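Local coordinates for protein novel Thermotoga maritima enzyme TM1112 (Thermotoga maritima, PDB 1O5U) that is of unknown function but belongs to the cupin family, whose small beta-barrels typically enclose a pocket, and is probably an enzyme, at residues 33-47 and 84-98. Sequence-based numbering, arbitrary orientation. Where two conformers were deposited one is given.
Sequences WPIWEKEVSEFDWYY and LRCRWKVLEPVRKHY
In the cupin beta-barrel, two bent segments run antiparallel and turn the corner between its sheets together: strand 35-38 pairs with 93-98, strand 41-46 with 85-90. An aromatic cluster of Trp36, Phe43 and Trp88 lies within this angle. The benzo edge of Trp36 addresses the face of Trp88 in an offset edge-to-face pair, planes at 86°, and Trp36 CZ3 meets Val94 CG2 at 3.5 Å. Phe43, its CG between backbone N and carbonyl carbon (chi1 57°), has Trp88 CB over one ring face, 3.5 Å from Phe43 CZ. On the inner wall of this jelly-roll-like fold, Lys96 CE lies 3.5 Å from Trp36 CE3; Lys96 NZ is covalently linked to an unidentified group, probably from the crystallisation liquor, possibly marking a pocket. The opposite face of the 41-46/85-90 pair, bearing Glu42, Asp44, Arg85, Arg87 and Lys89 besides Tyr46, is largely charged. In its salt-bridge network, extended Arg87 donates from NE to Glu42 OE2 (3.1 Å) and from NH1 to Asp44 OD1 (3.0 Å), both from above the carboxylate planes. Where strand 35-38 begins, His97 ND1 donates in its ring plane to Trp33 O at 2.6 Å, and Ile35 CG1 makes a CH-pi contact over one imidazole face, toward its rim.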
loop_
_atom_site.group_PDB
_atom_site.type_symbol
_atom_site.label_atom_id
_atom_site.label_comp_id
_atom_site.label_asym_id
_atom_site.label_seq_id
_atom_site.Cartn_x
_atom_site.Cartn_y
_atom_site.Cartn_z
ATOM N N TRP A 33 8.214 -10.488 3.999
ATOM C CA TRP A 33 6.808 -10.450 3.734
ATOM C C TRP A 33 6.575 -10.896 2.300
ATOM O O TRP A 33 7.400 -10.573 1.430
ATOM C CB TRP A 33 6.277 -9.043 3.891
ATOM C CG TRP A 33 6.311 -8.444 5.292
ATOM C CD1 TRP A 33 6.682 -9.020 6.432
ATOM C CD2 TRP A 33 5.889 -7.113 5.625
ATOM N NE1 TRP A 33 6.567 -8.135 7.487
ATOM C CE2 TRP A 33 6.081 -6.947 7.010
ATOM C CE3 TRP A 33 5.417 -6.037 4.873
ATOM C CZ2 TRP A 33 5.755 -5.756 7.676
ATOM C CZ3 TRP A 33 5.062 -4.857 5.532
ATOM C CH2 TRP A 33 5.267 -4.722 6.910
ATOM N N PRO A 34 5.434 -11.513 2.001
ATOM C CA PRO A 34 5.091 -11.820 0.595
ATOM C C PRO A 34 5.091 -10.604 -0.320
ATOM O O PRO A 34 4.883 -9.467 0.146
ATOM C CB PRO A 34 3.663 -12.377 0.688
ATOM C CG PRO A 34 3.158 -11.919 2.028
ATOM C CD PRO A 34 4.340 -11.884 2.923
ATOM N N ILE A 35 5.243 -10.861 -1.617
ATOM C CA ILE A 35 5.338 -9.826 -2.631
ATOM C C ILE A 35 4.105 -9.917 -3.514
ATOM O O ILE A 35 3.678 -11.012 -3.897
ATOM C CB ILE A 35 6.641 -9.982 -3.451
ATOM C CG1 ILE A 35 7.870 -9.624 -2.587
ATOM C CG2 ILE A 35 6.611 -8.983 -4.640
ATOM C CD1 ILE A 35 9.242 -10.019 -3.206
ATOM N N TRP A 36 3.566 -8.756 -3.859
ATOM C CA TRP A 36 2.423 -8.581 -4.750
ATOM C C TRP A 36 2.806 -7.542 -5.811
ATOM O O TRP A 36 3.478 -6.542 -5.528
ATOM C CB TRP A 36 1.237 -8.075 -3.977
ATOM C CG TRP A 36 -0.027 -7.828 -4.750
ATOM C CD1 TRP A 36 -0.992 -8.715 -5.004
ATOM C CD2 TRP A 36 -0.507 -6.568 -5.211
ATOM N NE1 TRP A 36 -2.040 -8.107 -5.655
ATOM C CE2 TRP A 36 -1.756 -6.784 -5.805
ATOM C CE3 TRP A 36 0.005 -5.280 -5.207
ATOM C CZ2 TRP A 36 -2.503 -5.771 -6.343
ATOM C CZ3 TRP A 36 -0.727 -4.273 -5.768
ATOM C CH2 TRP A 36 -1.982 -4.526 -6.329
ATOM N N GLU A 37 2.405 -7.804 -7.046
ATOM C CA GLU A 37 2.646 -6.882 -8.142
ATOM C C GLU A 37 1.364 -6.668 -8.929
ATOM O O GLU A 37 0.541 -7.578 -9.058
ATOM C CB GLU A 37 3.661 -7.516 -9.099
ATOM C CG GLU A 37 5.032 -7.639 -8.541
ATOM C CD GLU A 37 6.020 -8.107 -9.617
ATOM O OE1 GLU A 37 6.406 -7.308 -10.480
ATOM O OE2 GLU A 37 6.377 -9.276 -9.595
ATOM N N LYS A 38 1.264 -5.522 -9.570
ATOM C CA LYS A 38 0.086 -5.192 -10.360
ATOM C C LYS A 38 0.492 -4.247 -11.465
ATOM O O LYS A 38 1.225 -3.283 -11.246
ATOM C CB LYS A 38 -0.968 -4.512 -9.522
ATOM C CG LYS A 38 -2.339 -4.370 -10.143
ATOM C CD LYS A 38 -2.960 -5.698 -10.248
ATOM C CE LYS A 38 -4.375 -5.617 -10.587
ATOM N NZ LYS A 38 -4.517 -5.229 -11.963
ATOM N N GLU A 39 -0.037 -4.523 -12.660
ATOM C CA GLU A 39 0.240 -3.709 -13.825
ATOM C C GLU A 39 -0.634 -2.462 -13.782
ATOM O O GLU A 39 -1.531 -2.379 -12.972
ATOM C CB GLU A 39 -0.072 -4.518 -15.099
ATOM C CG GLU A 39 -1.561 -4.710 -15.320
ATOM C CD GLU A 39 -2.258 -5.755 -14.409
ATOM O OE1 GLU A 39 -1.604 -6.572 -13.667
ATOM O OE2 GLU A 39 -3.517 -5.807 -14.518
ATOM N N VAL A 40 -0.427 -1.518 -14.709
ATOM C CA VAL A 40 -1.299 -0.335 -14.816
ATOM C C VAL A 40 -2.762 -0.800 -15.007
ATOM O O VAL A 40 -3.054 -1.621 -15.884
ATOM C CB VAL A 40 -0.836 0.570 -15.980
ATOM C CG1 VAL A 40 -1.873 1.631 -16.347
ATOM C CG2 VAL A 40 0.535 1.158 -15.641
ATOM N N SER A 41 -3.662 -0.257 -14.198
ATOM C CA SER A 41 -5.003 -0.764 -13.997
ATOM C C SER A 41 -5.754 0.119 -13.010
ATOM O O SER A 41 -5.151 0.982 -12.356
ATOM C CB SER A 41 -4.963 -2.204 -13.465
ATOM O OG SER A 41 -4.290 -2.298 -12.221
ATOM N N GLU A 42 -7.055 -0.123 -12.882
ATOM C CA GLU A 42 -7.925 0.583 -11.908
ATOM C C GLU A 42 -8.976 -0.384 -11.413
ATOM O O GLU A 42 -9.593 -1.056 -12.229
ATOM C CB GLU A 42 -8.592 1.810 -12.552
ATOM C CG GLU A 42 -9.272 2.763 -11.549
ATOM C CD GLU A 42 -9.634 4.154 -12.108
ATOM O OE1 GLU A 42 -9.216 4.527 -13.257
ATOM O OE2 GLU A 42 -10.316 4.909 -11.367
ATOM N N PHE A 43 -9.145 -0.495 -10.091
ATOM C CA PHE A 43 -10.011 -1.534 -9.505
ATOM C C PHE A 43 -10.365 -1.195 -8.077
ATOM O O PHE A 43 -9.574 -0.541 -7.375
ATOM C CB PHE A 43 -9.309 -2.889 -9.515
ATOM C CG PHE A 43 -7.985 -2.896 -8.793
ATOM C CD1 PHE A 43 -7.892 -3.137 -7.429
ATOM C CD2 PHE A 43 -6.816 -2.627 -9.477
ATOM C CE1 PHE A 43 -6.653 -3.125 -6.793
ATOM C CE2 PHE A 43 -5.608 -2.610 -8.834
ATOM C CZ PHE A 43 -5.517 -2.853 -7.514
ATOM N N ASP A 44 -11.548 -1.649 -7.656
ATOM C CA ASP A 44 -11.999 -1.485 -6.270
ATOM C C ASP A 44 -11.318 -2.511 -5.375
ATOM O O ASP A 44 -11.024 -3.604 -5.811
ATOM C CB ASP A 44 -13.510 -1.643 -6.157
ATOM C CG ASP A 44 -14.270 -0.478 -6.759
ATOM O OD1 ASP A 44 -13.676 0.591 -6.978
ATOM O OD2 ASP A 44 -15.486 -0.547 -7.022
ATOM N N TRP A 45 -11.039 -2.141 -4.134
ATOM C CA TRP A 45 -10.524 -3.100 -3.136
ATOM C C TRP A 45 -11.238 -2.886 -1.817
ATOM O O TRP A 45 -11.618 -1.752 -1.494
ATOM C CB TRP A 45 -9.013 -2.931 -2.932
ATOM C CG TRP A 45 -8.410 -4.095 -2.251
ATOM C CD1 TRP A 45 -7.993 -4.182 -0.974
ATOM C CD2 TRP A 45 -8.198 -5.377 -2.824
ATOM N NE1 TRP A 45 -7.531 -5.450 -0.698
ATOM C CE2 TRP A 45 -7.649 -6.202 -1.833
ATOM C CE3 TRP A 45 -8.434 -5.926 -4.103
ATOM C CZ2 TRP A 45 -7.322 -7.532 -2.067
ATOM C CZ3 TRP A 45 -8.130 -7.252 -4.315
ATOM C CH2 TRP A 45 -7.583 -8.035 -3.322
ATOM N N TYR A 46 -11.451 -3.972 -1.077
ATOM C CA TYR A 46 -11.988 -3.938 0.284
ATOM C C TYR A 46 -11.018 -4.649 1.250
ATOM O O TYR A 46 -10.616 -5.757 1.003
ATOM C CB TYR A 46 -13.277 -4.680 0.337
ATOM C CG TYR A 46 -13.815 -4.786 1.716
ATOM C CD1 TYR A 46 -14.412 -3.688 2.325
ATOM C CD2 TYR A 46 -13.713 -5.983 2.435
ATOM C CE1 TYR A 46 -14.937 -3.776 3.614
ATOM C CE2 TYR A 46 -14.232 -6.078 3.729
ATOM C CZ TYR A 46 -14.852 -4.971 4.314
ATOM O OH TYR A 46 -15.392 -5.068 5.593
ATOM N N TYR A 47 -10.628 -3.989 2.324
ATOM C CA TYR A 47 -9.644 -4.526 3.242
ATOM C C TYR A 47 -10.410 -5.319 4.291
ATOM O O TYR A 47 -11.070 -4.747 5.146
ATOM C CB TYR A 47 -8.811 -3.400 3.827
ATOM C CG TYR A 47 -7.889 -2.828 2.791
ATOM C CD1 TYR A 47 -8.253 -1.754 2.018
ATOM C CD2 TYR A 47 -6.694 -3.449 2.502
ATOM C CE1 TYR A 47 -7.413 -1.265 1.044
ATOM C CE2 TYR A 47 -5.861 -2.959 1.530
ATOM C CZ TYR A 47 -6.226 -1.886 0.805
ATOM O OH TYR A 47 -5.406 -1.442 -0.190
ATOM N N LEU A 84 -11.853 -0.675 5.183
ATOM C CA LEU A 84 -11.763 0.386 4.176
ATOM C C LEU A 84 -12.148 -0.159 2.803
ATOM O O LEU A 84 -11.616 -1.188 2.355
ATOM C CB LEU A 84 -10.344 0.987 4.126
ATOM C CG LEU A 84 -9.977 1.935 2.967
ATOM C CD1 LEU A 84 -10.677 3.247 3.117
ATOM C CD2 LEU A 84 -8.483 2.152 2.906
ATOM N N ARG A 85 -13.039 0.560 2.125
ATOM C CA ARG A 85 -13.313 0.317 0.735
ATOM C C ARG A 85 -12.746 1.477 -0.071
ATOM O O ARG A 85 -12.975 2.620 0.249
ATOM C CB ARG A 85 -14.816 0.216 0.520
ATOM C CG ARG A 85 -15.177 -0.453 -0.751
ATOM C CD ARG A 85 -16.650 -0.872 -0.814
ATOM N NE ARG A 85 -16.972 -2.018 0.060
ATOM C CZ ARG A 85 -17.569 -1.938 1.277
ATOM N NH1 ARG A 85 -17.809 -3.039 1.972
ATOM N NH2 ARG A 85 -17.963 -0.776 1.804
ATOM N N CYS A 86 -12.007 1.164 -1.125
ATOM C CA CYS A 86 -11.361 2.178 -1.911
ATOM C C CYS A 86 -11.193 1.708 -3.319
ATOM O O CYS A 86 -11.549 0.574 -3.659
ATOM C CB CYS A 86 -9.993 2.520 -1.312
ATOM S SG CYS A 86 -8.830 1.144 -1.309
ATOM N N ARG A 87 -10.703 2.609 -4.158
ATOM C CA ARG A 87 -10.361 2.270 -5.531
ATOM C C ARG A 87 -8.906 2.592 -5.718
ATOM O O ARG A 87 -8.460 3.663 -5.317
ATOM C CB ARG A 87 -11.193 3.090 -6.489
ATOM C CG ARG A 87 -11.032 2.700 -7.956
ATOM C CD ARG A 87 -12.258 3.040 -8.760
ATOM N NE ARG A 87 -12.155 2.655 -10.168
ATOM C CZ ARG A 87 -12.582 1.497 -10.689
ATOM N NH1 ARG A 87 -13.143 0.572 -9.942
ATOM N NH2 ARG A 87 -12.435 1.269 -11.983
ATOM N N TRP A 88 -8.170 1.630 -6.261
ATOM C CA TRP A 88 -6.794 1.774 -6.673
ATOM C C TRP A 88 -6.696 2.152 -8.143
ATOM O O TRP A 88 -7.344 1.528 -8.996
ATOM C CB TRP A 88 -6.032 0.443 -6.480
ATOM C CG TRP A 88 -5.517 0.195 -5.081
ATOM C CD1 TRP A 88 -6.218 0.309 -3.932
ATOM C CD2 TRP A 88 -4.203 -0.228 -4.711
ATOM N NE1 TRP A 88 -5.416 -0.003 -2.858
ATOM C CE2 TRP A 88 -4.175 -0.346 -3.306
ATOM C CE3 TRP A 88 -3.047 -0.559 -5.420
ATOM C CZ2 TRP A 88 -3.048 -0.695 -2.627
ATOM C CZ3 TRP A 88 -1.941 -0.940 -4.734
ATOM C CH2 TRP A 88 -1.933 -1.002 -3.354
ATOM N N LYS A 89 -5.878 3.157 -8.447
ATOM C CA LYS A 89 -5.495 3.469 -9.836
ATOM C C LYS A 89 -3.996 3.353 -9.941
ATOM O O LYS A 89 -3.251 4.215 -9.424
ATOM C CB LYS A 89 -5.934 4.880 -10.224
ATOM C CG LYS A 89 -5.746 5.153 -11.714
ATOM C CD LYS A 89 -6.371 6.429 -12.161
ATOM C CE LYS A 89 -6.120 6.616 -13.657
ATOM N NZ LYS A 89 -6.553 7.959 -14.163
ATOM N N VAL A 90 -3.545 2.256 -10.524
ATOM C CA VAL A 90 -2.129 1.960 -10.606
ATOM C C VAL A 90 -1.589 2.722 -11.837
ATOM O O VAL A 90 -1.944 2.441 -12.968
ATOM C CB VAL A 90 -1.866 0.469 -10.781
ATOM C CG1 VAL A 90 -0.368 0.234 -11.032
ATOM C CG2 VAL A 90 -2.383 -0.378 -9.588
ATOM N N LEU A 91 -0.782 3.743 -11.601
ATOM C CA LEU A 91 -0.290 4.603 -12.669
ATOM C C LEU A 91 1.051 4.118 -13.217
ATOM O O LEU A 91 1.337 4.270 -14.423
ATOM C CB LEU A 91 -0.116 6.018 -12.116
ATOM C CG LEU A 91 -1.394 6.721 -11.656
ATOM C CD1 LEU A 91 -1.027 8.012 -10.981
ATOM C CD2 LEU A 91 -2.363 6.958 -12.789
ATOM N N GLU A 92 1.886 3.609 -12.321
ATOM C CA GLU A 92 3.127 2.918 -12.702
ATOM C C GLU A 92 3.106 1.548 -12.078
ATOM O O GLU A 92 2.777 1.419 -10.893
ATOM C CB GLU A 92 4.333 3.719 -12.232
ATOM C CG GLU A 92 4.372 5.117 -12.845
ATOM C CD GLU A 92 5.432 5.992 -12.230
ATOM O OE1 GLU A 92 6.260 5.491 -11.440
ATOM O OE2 GLU A 92 5.398 7.201 -12.546
ATOM N N PRO A 93 3.486 0.500 -12.814
ATOM C CA PRO A 93 3.407 -0.864 -12.273
ATOM C C PRO A 93 3.980 -1.000 -10.879
ATOM O O PRO A 93 5.116 -0.560 -10.607
ATOM C CB PRO A 93 4.207 -1.686 -13.287
ATOM C CG PRO A 93 4.091 -0.929 -14.506
ATOM C CD PRO A 93 3.982 0.509 -14.202
ATOM N N VAL A 94 3.216 -1.657 -10.012
ATOM C CA VAL A 94 3.516 -1.705 -8.566
ATOM C C VAL A 94 4.119 -3.020 -8.199
ATOM O O VAL A 94 3.724 -4.044 -8.757
ATOM C CB VAL A 94 2.363 -1.228 -7.655
ATOM C CG1 VAL A 94 2.016 0.157 -7.998
ATOM C CG2 VAL A 94 1.149 -2.062 -7.742
ATOM N N ARG A 95 5.125 -2.982 -7.316
ATOM C CA ARG A 95 5.680 -4.155 -6.623
ATOM C C ARG A 95 5.780 -3.804 -5.162
ATOM O O ARG A 95 6.305 -2.760 -4.799
ATOM C CB ARG A 95 7.041 -4.570 -7.153
ATOM C CG ARG A 95 7.618 -5.745 -6.471
ATOM C CD ARG A 95 8.912 -6.253 -7.097
ATOM N NE ARG A 95 8.736 -6.560 -8.499
ATOM C CZ ARG A 95 9.569 -6.241 -9.463
ATOM N NH1 ARG A 95 9.254 -6.560 -10.701
ATOM N NH2 ARG A 95 10.706 -5.608 -9.220
ATOM N N LYS A 96 5.244 -4.652 -4.296
ATOM C CA LYS A 96 5.263 -4.351 -2.865
ATOM C C LYS A 96 5.399 -5.595 -2.034
ATOM O O LYS A 96 5.028 -6.719 -2.480
ATOM C CB LYS A 96 3.985 -3.604 -2.473
ATOM C CG LYS A 96 2.764 -4.397 -2.561
ATOM C CD LYS A 96 1.497 -3.554 -2.403
ATOM C CE LYS A 96 0.382 -4.421 -1.834
ATOM N NZ LYS A 96 -0.705 -3.537 -1.281
ATOM N N HIS A 97 5.957 -5.407 -0.839
ATOM C CA HIS A 97 5.868 -6.393 0.264
ATOM C C HIS A 97 4.610 -6.058 1.081
ATOM O O HIS A 97 4.312 -4.862 1.282
ATOM C CB HIS A 97 7.121 -6.311 1.165
ATOM C CG HIS A 97 8.339 -6.967 0.587
ATOM N ND1 HIS A 97 8.534 -8.331 0.635
ATOM C CD2 HIS A 97 9.440 -6.449 -0.014
ATOM C CE1 HIS A 97 9.677 -8.638 0.038
ATOM N NE2 HIS A 97 10.258 -7.509 -0.357
ATOM N N TYR A 98 3.875 -7.075 1.559
ATOM C CA TYR A 98 2.630 -6.823 2.295
ATOM C C TYR A 98 2.459 -7.771 3.456
ATOM O O TYR A 98 2.914 -8.907 3.414
ATOM C CB TYR A 98 1.391 -6.822 1.373
ATOM C CG TYR A 98 1.022 -8.186 0.893
ATOM C CD1 TYR A 98 0.149 -9.000 1.617
ATOM C CD2 TYR A 98 1.599 -8.711 -0.242
ATOM C CE1 TYR A 98 -0.154 -10.303 1.168
ATOM C CE2 TYR A 98 1.295 -9.975 -0.689
ATOM C CZ TYR A 98 0.438 -10.773 -0.001
ATOM O OH TYR A 98 0.186 -12.065 -0.487
HETATM O O HOH W 1 1.487 -12.564 -2.956
HETATM O O HOH W 2 5.175 -4.973 -11.345
HETATM O O HOH W 3 -9.747 7.215 -13.627
#